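Local coordinates for protein D-glycero-alpha-D-manno-heptose 7-phosphate kinase (Campylobacter jejuni subsp. jejuni, PDB 4N3O) that catalyses the ATP-dependent phosphorylation of D-glycero-alpha-D-manno-heptose 7-phosphate at C-1, a step in the nucleotide-sugar pathway that supplies capsule biosynthesis, at residues K313-L316 / I317-L320; R249-F252 / G253-A256; G76-G79 / K80-F84; Y88-I91 / V92-T96; Y282-A285 / I286-A290. All coordinates share one frame; numbering follows the deposited sequence. Where two conformers were deposited one is given.

Interaction 1: K313-L316 / I317-L320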
# COMPACT_ATOMS: atom_id res chain seq x y z
N LYS A 313 -11.58 -5.52 -12.97
CA LYS A 313 -11.10 -4.36 -12.24
C LYS A 313 -10.22 -3.43 -13.06
O LYS A 313 -10.30 -2.21 -12.90
CB LYS A 313 -10.36 -4.82 -10.98
CG LYS A 313 -9.73 -3.71 -10.18
CD LYS A 313 -9.31 -4.23 -8.81
CE LYS A 313 -8.52 -3.20 -8.04
NZ LYS A 313 -8.08 -3.74 -6.73
N TYR A 314 -9.39 -3.98 -13.95
CA TYR A 314 -8.52 -3.11 -14.71
C TYR A 314 -9.33 -2.18 -15.61
O TYR A 314 -9.05 -0.98 -15.66
CB TYR A 314 -7.49 -3.88 -15.52
CG TYR A 314 -6.65 -2.95 -16.35
CD1 TYR A 314 -5.58 -2.27 -15.80
CD2 TYR A 314 -6.95 -2.72 -17.68
CE1 TYR A 314 -4.81 -1.39 -16.56
CE2 TYR A 314 -6.20 -1.85 -18.44
CZ TYR A 314 -5.13 -1.19 -17.88
OH TYR A 314 -4.38 -0.32 -18.66
N ASN A 315 -10.31 -2.74 -16.32
CA ASN A 315 -11.14 -1.94 -17.20
C ASN A 315 -11.99 -0.92 -16.40
O ASN A 315 -12.23 0.16 -16.87
CB ASN A 315 -11.99 -2.81 -18.16
CG ASN A 315 -11.16 -3.42 -19.30
OD1 ASN A 315 -10.31 -2.75 -19.91
ND2 ASN A 315 -11.41 -4.70 -19.61
N LEU A 316 -12.40 -1.26 -15.19
CA LEU A 316 -13.13 -0.30 -14.35
C LEU A 316 -12.20 0.86 -14.00
O LEU A 316 -12.56 2.03 -14.16
CB LEU A 316 -13.64 -0.98 -13.10
CG LEU A 316 -14.25 -0.10 -12.01
CD1 LEU A 316 -15.28 0.87 -12.56
CD2 LEU A 316 -14.86 -1.02 -10.95
N ILE A 317 -11.00 0.54 -13.55
CA ILE A 317 -10.01 1.55 -13.21
C ILE A 317 -9.74 2.44 -14.43
O ILE A 317 -9.68 3.66 -14.32
CB ILE A 317 -8.72 0.89 -12.70
CG1 ILE A 317 -8.98 0.27 -11.33
CG2 ILE A 317 -7.60 1.90 -12.57
CD1 ILE A 317 -7.80 -0.45 -10.73
N LYS A 318 -9.63 1.82 -15.60
CA LYS A 318 -9.36 2.55 -16.82
C LYS A 318 -10.49 3.55 -17.15
O LYS A 318 -10.23 4.69 -17.55
CB LYS A 318 -9.15 1.55 -17.97
CG LYS A 318 -8.68 2.16 -19.28
CD LYS A 318 -8.45 1.10 -20.36
CE LYS A 318 -9.76 0.49 -20.84
NZ LYS A 318 -9.54 -0.52 -21.91
N ALA A 319 -11.74 3.15 -16.98
CA ALA A 319 -12.83 4.07 -17.26
C ALA A 319 -12.79 5.21 -16.23
O ALA A 319 -12.86 6.38 -16.59
CB ALA A 319 -14.18 3.36 -17.25
N LEU A 320 -12.63 4.88 -14.95
CA LEU A 320 -12.58 5.91 -13.92
C LEU A 320 -11.42 6.93 -14.09
O LEU A 320 -11.63 8.12 -13.86
CB LEU A 320 -12.54 5.30 -12.51
CG LEU A 320 -13.81 4.57 -12.03
CD1 LEU A 320 -13.56 3.97 -10.67
CD2 LEU A 320 -15.03 5.49 -11.96
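Lys318 NZ donates to Asn315 OD1 at 3.1 Å, a side-chain bond spanning three residues of helix 313-320. The donor is tilted 27° from the carbonyl plane of the Asn315 amide, and the two side chains run alongside each other. A bend at chi3 (70°) in the otherwise extended Lys318 chain brings the ammonium back over the preceding turn, while CD of the same lysine approaches Tyr314 CE2 at 4.2 Å.

On the inner side, Leu316 CD1 meets Leu320 CG at 4.0 Å, the two leucines pointing the same way. Ile317 CD1 lies against the aliphatic stem of Lys313, 3.8 Å from its CG; the far end of that lysine is bonded to the carbonyl of Thr202. Four i to i+4 backbone bonds hold these groups in place, among them the nearly straight Leu320 N to Leu316 O (3.0 Å, 174°).

Further out, Leu316 and Leu320 pack on Val203 of strand 202-206 in the four-stranded antiparallel sheet, and Tyr314 and Asn315 reach Asp62 and Pro61 of the second subunit. The helix is thus amphipathic: its leucines bury an apolar face on the sheet, and the Asn315-Lys318 pair forms a polar link on a more exposed one.

Interaction 2: R249-F252 / G253-A256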
# COMPACT_ATOMS: atom_id res chain seq x y z
N ARG A 249 -15.16 -17.84 9.38
CA ARG A 249 -15.20 -18.96 8.46
C ARG A 249 -14.45 -18.72 7.15
O ARG A 249 -14.33 -19.64 6.35
CB ARG A 249 -16.65 -19.31 8.11
CG ARG A 249 -17.43 -19.95 9.24
CD ARG A 249 -18.84 -20.35 8.82
NE ARG A 249 -19.49 -21.15 9.86
CZ ARG A 249 -20.76 -21.58 9.81
NH1 ARG A 249 -21.54 -21.30 8.78
NH2 ARG A 249 -21.25 -22.31 10.82
N ALA A 250 -13.96 -17.51 6.91
CA ALA A 250 -13.32 -17.21 5.64
C ALA A 250 -14.29 -17.56 4.50
O ALA A 250 -13.90 -18.02 3.42
CB ALA A 250 -12.02 -18.00 5.50
N ASP A 251 -15.57 -17.32 4.74
CA ASP A 251 -16.60 -17.64 3.77
C ASP A 251 -16.84 -16.41 2.89
O ASP A 251 -17.75 -15.60 3.13
CB ASP A 251 -17.88 -18.08 4.49
CG ASP A 251 -18.98 -18.38 3.54
OD1 ASP A 251 -18.76 -18.26 2.31
OD2 ASP A 251 -20.08 -18.73 4.03
N PHE A 252 -16.03 -16.30 1.85
CA PHE A 252 -16.10 -15.13 1.01
C PHE A 252 -17.37 -15.00 0.19
O PHE A 252 -17.78 -13.88 -0.12
CB PHE A 252 -14.87 -15.06 0.11
CG PHE A 252 -14.45 -13.67 -0.15
CD1 PHE A 252 -15.06 -12.93 -1.14
CD2 PHE A 252 -13.52 -13.08 0.68
CE1 PHE A 252 -14.70 -11.61 -1.33
CE2 PHE A 252 -13.15 -11.78 0.50
CZ PHE A 252 -13.74 -11.03 -0.50
N GLY A 253 -18.01 -16.12 -0.14
CA GLY A 253 -19.29 -16.09 -0.88
C GLY A 253 -20.39 -15.43 -0.05
O GLY A 253 -21.18 -14.63 -0.57
N THR A 254 -20.44 -15.75 1.23
CA THR A 254 -21.42 -15.18 2.15
C THR A 254 -21.03 -13.77 2.59
O THR A 254 -21.89 -12.93 2.86
CB THR A 254 -21.57 -16.05 3.40
OG1 THR A 254 -21.98 -17.36 3.02
CG2 THR A 254 -22.60 -15.46 4.34
N LEU A 255 -19.74 -13.51 2.68
CA LEU A 255 -19.27 -12.19 3.08
C LEU A 255 -19.67 -11.16 2.03
O LEU A 255 -20.23 -10.11 2.35
CB LEU A 255 -17.77 -12.20 3.25
CG LEU A 255 -17.17 -10.84 3.58
CD1 LEU A 255 -17.58 -10.43 4.99
CD2 LEU A 255 -15.66 -10.88 3.43
N ALA A 256 -19.38 -11.47 0.77
CA ALA A 256 -19.70 -10.58 -0.34
C ALA A 256 -21.18 -10.29 -0.32
O ALA A 256 -21.61 -9.15 -0.48
CB ALA A 256 -19.32 -11.22 -1.66
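Gly253 joins Phe252 to the rest of the first turn of helix 252-262. Its N makes a weak hydrogen bond to Asn2 OD1 of the second subunit, probably a residue left from the expression construct.

Thr254 meets Asp251 through both backbone and side chain. Its N donates to Asp251 OD1 at 3.2 Å with an N-H...O angle of 165°, and its hydroxyl OG1 donates to Asp251 OD2 at 2.6 Å. Both donors come from above the carboxylate plane, so the two oxygens are engaged by a single residue and the rotation of the carboxylate is fixed. The OG1 of Thr254 stands beside its own backbone N (chi1 -59°), which allows the two donors to address the same group. Asp251 is therefore the N-cap of the helix, its side chain taking up an amide of the first turn; just before it, Ala250 closes helix 236-248 with a Schellman motif, so one helix ends and the next starts within a few residues.

Leu255 N bonds to Asp251 O at 2.9 Å, in the carbonyl plane. Its CD2 lies over one face of the Phe252 ring, 4.0 Å from CE2, and the phenyl group also packs on Leu198 of helix 192-200. Ala256 N donates to Phe252 O at 3.0 Å, continuing the helical bonding, with its CB 3.4 Å from that same oxygen.

Interaction 3: G76-G79 / K80-F84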
# COMPACT_ATOMS: atom_id res chain seq x y z
N GLY A 76 -2.64 29.34 24.31
CA GLY A 76 -4.02 29.75 24.07
C GLY A 76 -4.34 29.66 22.61
O GLY A 76 -3.44 29.70 21.77
N ASN A 77 -5.63 29.54 22.30
CA ASN A 77 -6.11 29.40 20.92
C ASN A 77 -6.00 30.65 20.07
O ASN A 77 -6.29 31.74 20.54
CB ASN A 77 -7.56 28.91 20.91
CG ASN A 77 -7.70 27.51 21.46
OD1 ASN A 77 -6.70 26.82 21.70
ND2 ASN A 77 -8.93 27.07 21.65
N ASP A 78 -5.59 30.48 18.82
CA ASP A 78 -5.42 31.60 17.91
C ASP A 78 -5.89 31.32 16.48
O ASP A 78 -5.59 32.08 15.58
CB ASP A 78 -3.96 32.05 17.87
CG ASP A 78 -3.04 31.02 17.25
OD1 ASP A 78 -3.54 29.94 16.83
OD2 ASP A 78 -1.82 31.28 17.19
N GLY A 79 -6.59 30.21 16.28
CA GLY A 79 -7.12 29.86 14.95
C GLY A 79 -6.20 29.14 13.97
O GLY A 79 -6.64 28.78 12.88
N LYS A 80 -4.94 28.97 14.33
CA LYS A 80 -3.98 28.25 13.47
C LYS A 80 -3.47 26.96 14.14
O LYS A 80 -2.63 27.00 15.05
CB LYS A 80 -2.79 29.15 13.09
CG LYS A 80 -3.05 30.14 11.96
CD LYS A 80 -1.77 30.89 11.60
CE LYS A 80 -1.83 31.54 10.21
NZ LYS A 80 -2.90 32.56 10.05
N LEU A 81 -4.01 25.83 13.70
CA LEU A 81 -3.63 24.52 14.21
C LEU A 81 -3.93 24.39 15.71
O LEU A 81 -3.12 23.88 16.47
CB LEU A 81 -2.15 24.24 13.92
CG LEU A 81 -1.77 24.26 12.42
CD1 LEU A 81 -0.28 24.02 12.23
CD2 LEU A 81 -2.57 23.22 11.62
N ASP A 82 -5.12 24.85 16.11
CA ASP A 82 -5.54 24.77 17.52
C ASP A 82 -5.60 23.34 18.02
O ASP A 82 -5.52 23.09 19.23
CB ASP A 82 -6.91 25.45 17.73
CG ASP A 82 -6.84 26.98 17.63
OD1 ASP A 82 -5.76 27.56 17.89
OD2 ASP A 82 -7.87 27.61 17.29
N ILE A 83 -5.71 22.39 17.10
CA ILE A 83 -5.74 20.97 17.48
C ILE A 83 -4.41 20.54 18.11
O ILE A 83 -4.40 19.79 19.08
CB ILE A 83 -6.14 20.05 16.29
CG1 ILE A 83 -6.32 18.60 16.75
CG2 ILE A 83 -5.13 20.12 15.15
CD1 ILE A 83 -7.43 18.44 17.78
N PHE A 84 -3.28 21.04 17.61
CA PHE A 84 -1.99 20.67 18.20
C PHE A 84 -1.79 21.34 19.56
O PHE A 84 -1.13 20.80 20.43
CB PHE A 84 -0.80 21.00 17.28
CG PHE A 84 -0.84 20.31 15.93
CD1 PHE A 84 -1.40 19.05 15.78
CD2 PHE A 84 -0.23 20.89 14.83
CE1 PHE A 84 -1.41 18.43 14.54
CE2 PHE A 84 -0.22 20.27 13.60
CZ PHE A 84 -0.81 19.03 13.45
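Asp82 OD1 receives the backbone N of Asp78 at 3.1 Å with an N-H...O angle of 158°, the donor meeting the oxygen on its syn side and only a little out of the carboxylate plane. Gly79 N adds two weak hydrogen bonds, to OD1 at 3.2 Å and OD2 at 3.1 Å of Asp82, so that this amide straddles both oxygens. In the other direction Lys80 N reaches Asp78 OD1 at 3.0 Å, from above the carboxylate plane, which makes Asp78-Lys80 an Asx turn. The chi1 of Asp78 (67°) sets its CG between the backbone N and the carbonyl carbon, turning the carboxylate forward to the amide of Lys80.

These bonds shape the entry to helix 82-96: Leu81 holds the N-cap position, and Asp82 in the first turn reaches back to the preceding loop. Gly79 takes a positive phi, a backbone state readily adopted by glycine. Nearby, the Leu81 side chain lies about 4 Å from that of Ser60, a probable ATP-binding residue.

Among ionic contacts, Asp78 OD1 and Asp82 OD1 come within 3.4 Å of each other. Lys85 forms a salt bridge with Asp78 OD1 and a long, weak ion pair with Asp82, probably offsetting the like charges; Asp78 OD2 is bonded to Tyr69.

Stacking contributes too: the Asn77 amide lies over the Asp82 carboxylate, planes 24° apart and CG to CG 4.0 Å.

Interaction 4: Y88-I91 / V92-T96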
# COMPACT_ATOMS: atom_id res chain seq x y z
N TYR A 88 -0.75 19.48 22.88
CA TYR A 88 0.39 19.95 23.66
C TYR A 88 -0.01 20.29 25.11
O TYR A 88 0.59 19.79 26.07
CB TYR A 88 1.02 21.17 23.00
CG TYR A 88 2.11 21.77 23.84
CD1 TYR A 88 3.35 21.18 23.92
CD2 TYR A 88 1.88 22.94 24.57
CE1 TYR A 88 4.35 21.72 24.71
CE2 TYR A 88 2.88 23.50 25.35
CZ TYR A 88 4.11 22.88 25.42
OH TYR A 88 5.10 23.42 26.19
N ASN A 89 -1.02 21.14 25.25
CA ASN A 89 -1.50 21.54 26.57
C ASN A 89 -1.80 20.33 27.48
O ASN A 89 -1.45 20.34 28.65
CB ASN A 89 -2.75 22.41 26.43
CG ASN A 89 -2.48 23.75 25.73
OD1 ASN A 89 -1.33 24.19 25.60
ND2 ASN A 89 -3.54 24.40 25.28
N ARG A 90 -2.39 19.29 26.91
CA ARG A 90 -2.74 18.11 27.68
C ARG A 90 -1.51 17.29 28.07
O ARG A 90 -1.43 16.77 29.18
CB ARG A 90 -3.74 17.28 26.88
CG ARG A 90 -4.36 16.11 27.62
CD ARG A 90 -5.32 16.51 28.73
NE ARG A 90 -5.92 15.31 29.32
CZ ARG A 90 -7.06 14.74 28.94
NH1 ARG A 90 -7.81 15.27 27.97
NH2 ARG A 90 -7.48 13.64 29.55
N ILE A 91 -0.54 17.18 27.17
CA ILE A 91 0.71 16.47 27.49
C ILE A 91 1.47 17.16 28.62
O ILE A 91 2.16 16.51 29.40
CB ILE A 91 1.64 16.39 26.26
CG1 ILE A 91 1.02 15.54 25.15
CG2 ILE A 91 2.99 15.82 26.65
CD1 ILE A 91 0.78 14.08 25.53
N VAL A 92 1.36 18.48 28.69
CA VAL A 92 2.04 19.25 29.75
C VAL A 92 1.28 19.21 31.09
O VAL A 92 1.90 19.11 32.15
CB VAL A 92 2.20 20.73 29.35
CG1 VAL A 92 2.68 21.56 30.53
CG2 VAL A 92 3.15 20.84 28.17
N LYS A 93 -0.04 19.28 31.02
CA LYS A 93 -0.90 19.28 32.19
C LYS A 93 -0.88 17.94 32.92
O LYS A 93 -0.79 17.89 34.14
CB LYS A 93 -2.33 19.62 31.77
CG LYS A 93 -3.35 19.64 32.90
CD LYS A 93 -4.76 19.92 32.37
CE LYS A 93 -5.23 18.82 31.43
NZ LYS A 93 -6.59 19.05 30.87
N ASP A 94 -0.95 16.85 32.16
CA ASP A 94 -1.00 15.51 32.73
C ASP A 94 0.30 14.69 32.84
O ASP A 94 0.29 13.66 33.51
CB ASP A 94 -2.06 14.70 31.98
CG ASP A 94 -3.47 15.26 32.18
OD1 ASP A 94 -3.64 16.21 32.98
OD2 ASP A 94 -4.41 14.74 31.54
N PHE A 95 1.40 15.12 32.23
CA PHE A 95 2.64 14.31 32.29
C PHE A 95 3.94 15.05 32.66
O PHE A 95 4.49 14.82 33.73
CB PHE A 95 2.83 13.53 30.97
CG PHE A 95 1.68 12.62 30.65
CD1 PHE A 95 1.51 11.43 31.33
CD2 PHE A 95 0.76 12.96 29.67
CE1 PHE A 95 0.44 10.59 31.06
CE2 PHE A 95 -0.32 12.12 29.39
CZ PHE A 95 -0.47 10.94 30.08
N THR A 96 4.41 15.93 31.78
CA THR A 96 5.69 16.63 31.98
C THR A 96 5.78 17.72 33.04
O THR A 96 6.87 18.00 33.52
CB THR A 96 6.18 17.28 30.67
OG1 THR A 96 5.24 18.29 30.25
CG2 THR A 96 6.36 16.23 29.59
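Tyr88 presents one face of its ring to Val92, whose CG2 sits over it in a CH-pi contact, 3.8 Å from the centroid and 22° off the normal. The methyl is displaced toward the rim, nearest CZ at 3.6 Å. With CG2 of Val92 beside its own backbone N (CG1 anti to it, chi1 170°), this branch is the one directed back to the ring one turn earlier. The Tyr88 hydroxyl is bonded to Lys72 O and Leu100 N, which hold the hydroxyl end of the side chain.

On another side of the helix, Arg90 NE donates to Asp94 OD2 at 2.7 Å in a salt bridge. The carboxylate oxygen lies near the guanidinium plane, whereas the two planes are turned 78° apart and the nitrogen comes from above the carboxylate. NH2 of Arg90 has a second partner in Glu149, so two acids share the arginine and link helix 82-96 to helix 140-153.

The last turn of helix 82-96 widens to a pi-type turn. Ile91 O receives two weak bonds there, from Phe95 N at 3.2 Å and Thr96 N at 3.3 Å, the second being the i+5 bond that marks the wider turn. Phe95 brings the edge of its ring near the same oxygen, while its CD2 stands 4.3 Å from Ile91 CD1. Ile91 also packs on Phe130 and Leu134 of helix 118-134, within the N-terminal GHMP kinase region.

Interaction 5: Y282-A285 / I286-A290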
# COMPACT_ATOMS: atom_id res chain seq x y z
N TYR A 282 -21.69 6.29 -10.44
CA TYR A 282 -22.13 4.96 -10.00
C TYR A 282 -22.54 4.14 -11.23
O TYR A 282 -22.07 3.02 -11.41
CB TYR A 282 -23.31 5.09 -9.04
CG TYR A 282 -23.85 3.76 -8.53
CD1 TYR A 282 -23.30 3.14 -7.41
CD2 TYR A 282 -24.94 3.14 -9.16
CE1 TYR A 282 -23.79 1.93 -6.94
CE2 TYR A 282 -25.44 1.93 -8.70
CZ TYR A 282 -24.87 1.33 -7.60
OH TYR A 282 -25.38 0.12 -7.15
N LYS A 283 -23.39 4.71 -12.06
CA LYS A 283 -23.83 4.09 -13.31
C LYS A 283 -22.64 3.63 -14.14
O LYS A 283 -22.58 2.49 -14.61
CB LYS A 283 -24.61 5.13 -14.12
CG LYS A 283 -25.00 4.71 -15.53
CD LYS A 283 -25.32 5.92 -16.41
CE LYS A 283 -26.38 6.87 -15.83
NZ LYS A 283 -27.70 6.22 -15.60
N LEU A 284 -21.69 4.53 -14.35
CA LEU A 284 -20.51 4.25 -15.14
C LEU A 284 -19.70 3.08 -14.56
O LEU A 284 -19.13 2.29 -15.29
CB LEU A 284 -19.65 5.51 -15.24
CG LEU A 284 -18.20 5.44 -15.75
CD1 LEU A 284 -17.65 6.84 -15.94
CD2 LEU A 284 -17.30 4.69 -14.80
N ALA A 285 -19.69 2.97 -13.24
CA ALA A 285 -18.93 1.94 -12.56
C ALA A 285 -19.61 0.59 -12.70
O ALA A 285 -18.94 -0.42 -12.93
CB ALA A 285 -18.73 2.31 -11.09
N ILE A 286 -20.93 0.56 -12.55
CA ILE A 286 -21.67 -0.67 -12.69
C ILE A 286 -21.58 -1.11 -14.16
O ILE A 286 -21.47 -2.29 -14.45
CB ILE A 286 -23.15 -0.49 -12.31
CG1 ILE A 286 -23.30 -0.04 -10.84
CG2 ILE A 286 -23.92 -1.79 -12.53
CD1 ILE A 286 -22.87 -1.06 -9.82
N ASP A 287 -21.60 -0.17 -15.08
CA ASP A 287 -21.51 -0.52 -16.49
C ASP A 287 -20.19 -1.19 -16.82
O ASP A 287 -20.13 -2.06 -17.69
CB ASP A 287 -21.71 0.73 -17.38
CG ASP A 287 -23.19 1.15 -17.52
OD1 ASP A 287 -24.09 0.35 -17.14
OD2 ASP A 287 -23.46 2.27 -18.02
N ASN A 288 -19.16 -0.85 -16.07
CA ASN A 288 -17.82 -1.35 -16.30
C ASN A 288 -17.33 -2.44 -15.37
O ASN A 288 -16.13 -2.61 -15.22
CB ASN A 288 -16.84 -0.18 -16.26
CG ASN A 288 -16.87 0.64 -17.52
OD1 ASN A 288 -16.35 0.22 -18.54
ND2 ASN A 288 -17.41 1.85 -17.43
N GLY A 289 -18.22 -3.19 -14.75
CA GLY A 289 -17.72 -4.28 -13.92
C GLY A 289 -18.04 -4.24 -12.45
O GLY A 289 -18.09 -5.29 -11.80
N ALA A 290 -18.24 -3.05 -11.89
CA ALA A 290 -18.61 -2.98 -10.48
C ALA A 290 -20.01 -3.58 -10.32
O ALA A 290 -20.83 -3.50 -11.24
CB ALA A 290 -18.60 -1.54 -9.98
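Leu284 O is gripped twice by Asn288, through the side-chain amide and through the backbone. ND2 donates at 2.8 Å to this oxygen, with an N-H...O angle of 156°, and the backbone N of Asn288 adds a weak bond to it. A chi1 of -77° sets CG of Asn288 beside its own backbone N, bringing the amide back over the carbonyl of the final turn; the same amide group also runs past Leu284 CD2.

Ala285 O, the next carbonyl along, takes a weak bond from Asn288 N and a firmer one from Ala290 N at 2.9 Å. Together with the weak Gly289 N to Ile286 O bond, the latter defines a Schellman motif that ends helix 276-287. Gly289 is its C-prime residue, with positive phi. Ala285 CB and Ala290 CB then meet at 4.0 Å, the apolar contact bridging the reversal where strand 290-296 begins. Both alanines pack on Phe306 of strand 303-308 and Leu316 of helix 313-320, in the C-terminal GHMP kinase region.

Earlier in the helix, Ile286 CG1 lies over one face of the Tyr282 ring, in a CH-pi contact 3.9 Å from the centroid, while CD1 of the isoleucine continues toward CZ and OH of Tyr282. Lys283 and Asp287 run side by side, the lysine CG 3.8 Å from Asp287 OD2, with their charged ends well apart.

Two carbonyls of the last turn, of Leu284 and Ala285, thus find donors in Asn288 and Ala290, consistent with a helix end that passes straight into strand 290-296.

Overall arrangement
The five contacts fall into two groups. Interactions 1 and 5 touch, their centres about 9 Å apart: Leu320 CD2 meets Leu284 CD2 at 3.7 Å and Ala319 CB meets Asn288 ND2 at 3.6 Å, joining helices 276-287 and 313-320 beside the antiparallel sheet. Interaction 2, in the same C-terminal family region, lies about 11 Å from both, between nearest atoms; like interaction 1 it borders the second subunit. Interaction 3 lies at the start of helix 82-96 and interaction 4 in its second half, centres about 16 Å apart. They lie nearer the probable nucleotide and magnesium sites, Leu81 beside Ser60 and Arg90 about 10 Å from Glu151 between side chains. About 51 Å separates the centres of interactions 4 and 5.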